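PDB 4XYH: kinetochore protein Mis16 from Schizosaccharomyces japonicus, which recognises histone H4 and, independently, the CENP-A-specific chaperone Scm3, as a WD-repeat protein of centromeric chromatin. Local coordinates for residues E29-L32 against W33-V37; A307-L311 against R312-Q316. All coordinates share one frame; numbering follows the deposited sequence.

Both contacts are local, each made by neighbouring residues of one continuous piece of chain, and they come from different parts of the architecture. Contact 1 is about two and a half turns of the N-terminal helix 19-40, at the side of the propeller, about 26 Å from the centre of the chain. Contact 2, about 22 Å from that centre, is the end of strand 306-310 and the turns that follow it in a WD-repeat blade. Their centres are 38 Å apart and their nearest atoms about 24 Å. Contact 1 falls in the region shared with RBBP4 and CAF1 subunit C; as in RBBP4 relatives, its helix may contribute to binding histone H4.

Contact 1. Residues E29-L32 against W33-V37; sequences EYKL and WKQNV
Tyr30 and Trp33 set their rings side by side on one flank of the helix, with CE1 of Tyr30 3.7 Å from CE3 of Trp33. The planes are only 24° apart, but the rings are displaced past one another, with little face-to-face overlap and centroids 5.6 Å apart. Both place CG anti to the backbone N (chi1 near 170°), which sends the rings out in similar directions. Tryptophan suits its place by offering Tyr30 a broad apolar surface and Tyr41 an N-H. Lys34 bends at chi2, chi3 and chi4 and lays CD 3.4 Å from OH of Tyr30; its methylenes can line a ring while the amine reaches onward. On another side Leu32 CD1 meets OE1 of Gln35 at 3.6 Å. Beneath run the i to i+4 bonds of an alpha-helix, the straightest from Trp33 N to Glu29 O (2.8 Å, 163°). Val37 CG2 sits over one face of the indole, toward its rim. Glu29 bridges to Lys25 within the helix. Two ties join the helix to the fold: Glu29 to Arg349, just before strand 350-354, and Trp33 to Tyr41 at the start of strand 41-48, which gives its OH to NE1 and its steeply inclined ring to the indole.

Contact 2. Residues A307-L311 against R312-Q316; sequences ALWDL and RRLNQ
The carboxylate of Asp310 and the guanidinium of Arg312 lie edge to edge, their planes 12° apart. Arg312, bent at chi3 (-60°) to bring its end back, presents NE and NH2 as a pair: NE gives to Asp310 OD1 at 2.9 Å and NH2 to Asp310 OD2 at 2.7 Å, both from the syn side, tilted somewhat out of the carboxylate plane. OD1 also accepts from Arg312 N through its anti lone pair, and two donors on one oxygen hold the carboxylate against the turn. The Arg313 guanidinium has Gln316 CD over the centre of one face and the backbone O of Gln316 at its edge, where NE and NH2 reach it from the same face of its carbonyl plane. The Trp309 indole has Leu314 O obliquely beside CZ3, at 3.3 Å.

This is the Trp-Asp end of a WD-repeat blade, where strand 306-310 runs into a type I turn closed by Arg313 N to Asp310 O (3.0 Å, 161°). A second spans Arg313 to Gln316. Leucine suits position 314 because Leu314 CD2 packs 3.8 Å from Trp309 CB while the side chain also touches Gln275 and Val277 of strand 275-278. One water links Leu311 O to Leu314 N. Trp309 NE1 bonds to Thr299 OG1 on strand 296-301, and Arg312 makes a cation-pi contact with Tyr295.

Contact 1. Residues E29-L32 against W33-V37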
loop_
_atom_site.group_PDB
_atom_site.type_symbol
_atom_site.label_atom_id
_atom_site.label_comp_id
_atom_site.label_asym_id
_atom_site.label_seq_id
_atom_site.Cartn_x
_atom_site.Cartn_y
_atom_site.Cartn_z
ATOM N N GLU A 29 -5.465 -23.872 11.116
ATOM C CA GLU A 29 -4.571 -23.655 9.987
ATOM C C GLU A 29 -3.382 -22.790 10.378
ATOM O O GLU A 29 -2.278 -22.984 9.879
ATOM C CB GLU A 29 -5.318 -23.020 8.823
ATOM C CG GLU A 29 -6.383 -23.912 8.233
ATOM C CD GLU A 29 -7.071 -23.286 7.035
ATOM O OE1 GLU A 29 -6.568 -22.264 6.518
ATOM O OE2 GLU A 29 -8.117 -23.819 6.610
ATOM N N TYR A 30 -3.599 -21.854 11.290
ATOM C CA TYR A 30 -2.521 -20.974 11.693
ATOM C C TYR A 30 -1.502 -21.772 12.496
ATOM O O TYR A 30 -0.296 -21.571 12.350
ATOM C CB TYR A 30 -3.038 -19.772 12.501
ATOM C CG TYR A 30 -1.920 -18.984 13.140
ATOM C CD1 TYR A 30 -1.144 -18.103 12.394
ATOM C CD2 TYR A 30 -1.619 -19.143 14.479
ATOM C CE1 TYR A 30 -0.099 -17.391 12.976
ATOM C CE2 TYR A 30 -0.581 -18.442 15.068
ATOM C CZ TYR A 30 0.174 -17.568 14.314
ATOM O OH TYR A 30 1.208 -16.885 14.914
ATOM N N LYS A 31 -1.990 -22.679 13.335
ATOM C CA LYS A 31 -1.115 -23.545 14.125
ATOM C C LYS A 31 -0.227 -24.403 13.214
ATOM O O LYS A 31 1.004 -24.485 13.396
ATOM C CB LYS A 31 -1.944 -24.443 15.035
ATOM C CG LYS A 31 -1.121 -25.317 15.970
ATOM C CD LYS A 31 -1.895 -26.567 16.368
ATOM C CE LYS A 31 -1.331 -27.209 17.626
ATOM N NZ LYS A 31 -2.110 -28.431 17.990
ATOM N N LEU A 32 -0.861 -25.033 12.230
ATOM C CA LEU A 32 -0.139 -25.809 11.240
ATOM C C LEU A 32 0.875 -24.942 10.494
ATOM O O LEU A 32 2.037 -25.341 10.334
ATOM C CB LEU A 32 -1.111 -26.449 10.259
ATOM C CG LEU A 32 -0.499 -27.555 9.404
ATOM C CD1 LEU A 32 0.274 -28.533 10.290
ATOM C CD2 LEU A 32 -1.574 -28.277 8.584
ATOM N N TRP A 33 0.439 -23.759 10.046
ATOM C CA TRP A 33 1.336 -22.821 9.364
ATOM C C TRP A 33 2.582 -22.527 10.217
ATOM O O TRP A 33 3.702 -22.420 9.708
ATOM C CB TRP A 33 0.606 -21.508 9.031
ATOM C CG TRP A 33 1.524 -20.443 8.500
ATOM C CD1 TRP A 33 1.891 -20.252 7.192
ATOM C CD2 TRP A 33 2.200 -19.428 9.255
ATOM N NE1 TRP A 33 2.752 -19.186 7.092
ATOM C CE2 TRP A 33 2.960 -18.665 8.343
ATOM C CE3 TRP A 33 2.226 -19.083 10.609
ATOM C CZ2 TRP A 33 3.738 -17.583 8.743
ATOM C CZ3 TRP A 33 3.002 -18.010 11.007
ATOM C CH2 TRP A 33 3.750 -17.273 10.077
ATOM N N LYS A 34 2.378 -22.398 11.520
ATOM C CA LYS A 34 3.466 -22.089 12.436
ATOM C C LYS A 34 4.469 -23.243 12.519
ATOM O O LYS A 34 5.661 -23.027 12.702
ATOM C CB LYS A 34 2.905 -21.758 13.820
ATOM C CG LYS A 34 3.746 -20.773 14.612
ATOM C CD LYS A 34 2.851 -19.792 15.391
ATOM C CE LYS A 34 2.575 -20.273 16.813
ATOM N NZ LYS A 34 3.835 -20.381 17.633
ATOM N N GLN A 35 3.984 -24.470 12.378
ATOM C CA GLN A 35 4.875 -25.622 12.371
ATOM C C GLN A 35 5.674 -25.709 11.073
ATOM O O GLN A 35 6.800 -26.210 11.068
ATOM C CB GLN A 35 4.088 -26.917 12.570
ATOM C CG GLN A 35 3.468 -27.078 13.948
ATOM C CD GLN A 35 2.527 -28.269 14.022
ATOM O OE1 GLN A 35 2.424 -29.061 13.077
ATOM N NE2 GLN A 35 1.832 -28.400 15.148
ATOM N N ASN A 36 5.090 -25.231 9.976
ATOM C CA ASN A 36 5.725 -25.339 8.669
ATOM C C ASN A 36 6.666 -24.197 8.314
ATOM O O ASN A 36 7.345 -24.244 7.284
ATOM C CB ASN A 36 4.670 -25.450 7.588
ATOM C CG ASN A 36 3.941 -26.755 7.648
ATOM O OD1 ASN A 36 4.480 -27.751 8.126
ATOM N ND2 ASN A 36 2.703 -26.766 7.172
ATOM N N VAL A 37 6.699 -23.172 9.152
ATOM C CA VAL A 37 7.522 -21.996 8.892
ATOM C C VAL A 37 8.990 -22.312 8.536
ATOM O O VAL A 37 9.526 -21.720 7.592
ATOM C CB VAL A 37 7.438 -21.017 10.110
ATOM C CG1 VAL A 37 8.720 -20.233 10.310
ATOM C CG2 VAL A 37 6.240 -20.071 9.923
#

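Contact 2. Residues A307-L311 against R312-Q316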
loop_
_atom_site.group_PDB
_atom_site.type_symbol
_atom_site.label_atom_id
_atom_site.label_comp_id
_atom_site.label_asym_id
_atom_site.label_seq_id
_atom_site.Cartn_x
_atom_site.Cartn_y
_atom_site.Cartn_z
ATOM N N ALA A 307 -5.760 -8.146 -12.417
ATOM C CA ALA A 307 -5.615 -8.048 -13.864
ATOM C C ALA A 307 -4.358 -7.261 -14.216
ATOM O O ALA A 307 -4.040 -6.265 -13.558
ATOM C CB ALA A 307 -6.845 -7.405 -14.489
ATOM N N LEU A 308 -3.639 -7.717 -15.240
ATOM C CA LEU A 308 -2.439 -7.017 -15.722
ATOM C C LEU A 308 -2.769 -6.246 -16.994
ATOM O O LEU A 308 -3.554 -6.718 -17.810
ATOM C CB LEU A 308 -1.295 -8.009 -15.972
ATOM C CG LEU A 308 -0.944 -8.813 -14.714
ATOM C CD1 LEU A 308 -0.024 -9.979 -15.040
ATOM C CD2 LEU A 308 -0.297 -7.905 -13.690
ATOM N N TRP A 309 -2.173 -5.063 -17.162
ATOM C CA TRP A 309 -2.505 -4.197 -18.282
ATOM C C TRP A 309 -1.269 -3.546 -18.880
ATOM O O TRP A 309 -0.284 -3.271 -18.184
ATOM C CB TRP A 309 -3.468 -3.078 -17.861
ATOM C CG TRP A 309 -4.663 -3.504 -17.117
ATOM C CD1 TRP A 309 -4.755 -3.718 -15.769
ATOM C CD2 TRP A 309 -5.969 -3.741 -17.654
ATOM N NE1 TRP A 309 -6.038 -4.079 -15.438
ATOM C CE2 TRP A 309 -6.801 -4.108 -16.577
ATOM C CE3 TRP A 309 -6.515 -3.673 -18.939
ATOM C CZ2 TRP A 309 -8.149 -4.421 -16.746
ATOM C CZ3 TRP A 309 -7.857 -3.989 -19.109
ATOM C CH2 TRP A 309 -8.659 -4.353 -18.018
ATOM N N ASP A 310 -1.335 -3.280 -20.173
ATOM C CA ASP A 310 -0.358 -2.433 -20.828
ATOM C C ASP A 310 -1.067 -1.137 -21.229
ATOM O O ASP A 310 -2.171 -1.184 -21.770
ATOM C CB ASP A 310 0.242 -3.136 -22.045
ATOM C CG ASP A 310 1.360 -2.334 -22.687
ATOM O OD1 ASP A 310 1.095 -1.241 -23.230
ATOM O OD2 ASP A 310 2.512 -2.804 -22.645
ATOM N N LEU A 311 -0.442 0.007 -20.956
ATOM C CA LEU A 311 -1.029 1.322 -21.244
ATOM C C LEU A 311 -1.371 1.527 -22.714
ATOM O O LEU A 311 -2.168 2.408 -23.063
ATOM C CB LEU A 311 -0.080 2.453 -20.805
ATOM C CG LEU A 311 0.076 2.800 -19.321
ATOM C CD1 LEU A 311 1.145 3.877 -19.150
ATOM C CD2 LEU A 311 -1.247 3.265 -18.740
ATOM N N ARG A 312 -0.755 0.734 -23.580
ATOM C CA ARG A 312 -0.926 0.936 -25.019
ATOM C C ARG A 312 -2.105 0.134 -25.545
ATOM O O ARG A 312 -2.449 0.227 -26.711
ATOM C CB ARG A 312 0.363 0.578 -25.762
ATOM C CG ARG A 312 1.518 1.528 -25.480
ATOM C CD ARG A 312 2.856 0.913 -25.857
ATOM N NE ARG A 312 3.127 -0.313 -25.102
ATOM C CZ ARG A 312 4.276 -0.990 -25.120
ATOM N NH1 ARG A 312 5.295 -0.578 -25.853
ATOM N NH2 ARG A 312 4.405 -2.087 -24.391
ATOM N N ARG A 313 -2.728 -0.637 -24.657
ATOM C CA ARG A 313 -3.883 -1.461 -25.021
ATOM C C ARG A 313 -4.830 -1.701 -23.833
ATOM O O ARG A 313 -5.092 -2.843 -23.473
ATOM C CB ARG A 313 -3.401 -2.812 -25.601
ATOM C CG ARG A 313 -4.434 -3.613 -26.394
ATOM C CD ARG A 313 -3.951 -5.034 -26.633
ATOM N NE ARG A 313 -4.135 -5.887 -25.456
ATOM C CZ ARG A 313 -3.821 -7.180 -25.394
ATOM N NH1 ARG A 313 -3.291 -7.795 -26.440
ATOM N NH2 ARG A 313 -4.054 -7.867 -24.284
ATOM N N LEU A 314 -5.342 -0.636 -23.234
ATOM C CA LEU A 314 -6.212 -0.784 -22.062
ATOM C C LEU A 314 -7.593 -1.367 -22.386
ATOM O O LEU A 314 -8.357 -1.733 -21.487
ATOM C CB LEU A 314 -6.368 0.560 -21.350
ATOM C CG LEU A 314 -5.092 1.070 -20.654
ATOM C CD1 LEU A 314 -5.376 2.314 -19.812
ATOM C CD2 LEU A 314 -4.513 -0.024 -19.787
ATOM N N ASN A 315 -7.901 -1.483 -23.672
ATOM C CA ASN A 315 -9.169 -2.062 -24.094
ATOM C C ASN A 315 -9.158 -3.576 -24.000
ATOM O O ASN A 315 -10.180 -4.220 -24.199
ATOM C CB ASN A 315 -9.490 -1.650 -25.524
ATOM C CG ASN A 315 -8.361 -1.989 -26.479
ATOM O OD1 ASN A 315 -7.446 -1.180 -26.679
ATOM N ND2 ASN A 315 -8.399 -3.198 -27.053
ATOM N N GLN A 316 -7.995 -4.145 -23.721
ATOM C CA GLN A 316 -7.874 -5.593 -23.630
ATOM C C GLN A 316 -6.758 -5.973 -22.660
ATOM O O GLN A 316 -5.567 -5.764 -22.919
ATOM C CB GLN A 316 -7.631 -6.209 -25.015
ATOM C CG GLN A 316 -7.449 -7.706 -24.995
ATOM C CD GLN A 316 -6.986 -8.253 -26.337
ATOM O OE1 GLN A 316 -6.882 -7.511 -27.316
ATOM N NE2 GLN A 316 -6.689 -9.552 -26.386
HETATM O O HOH W 1 -3.606 -4.279 -21.545
HETATM O O HOH W 2 -4.498 1.960 -24.393
#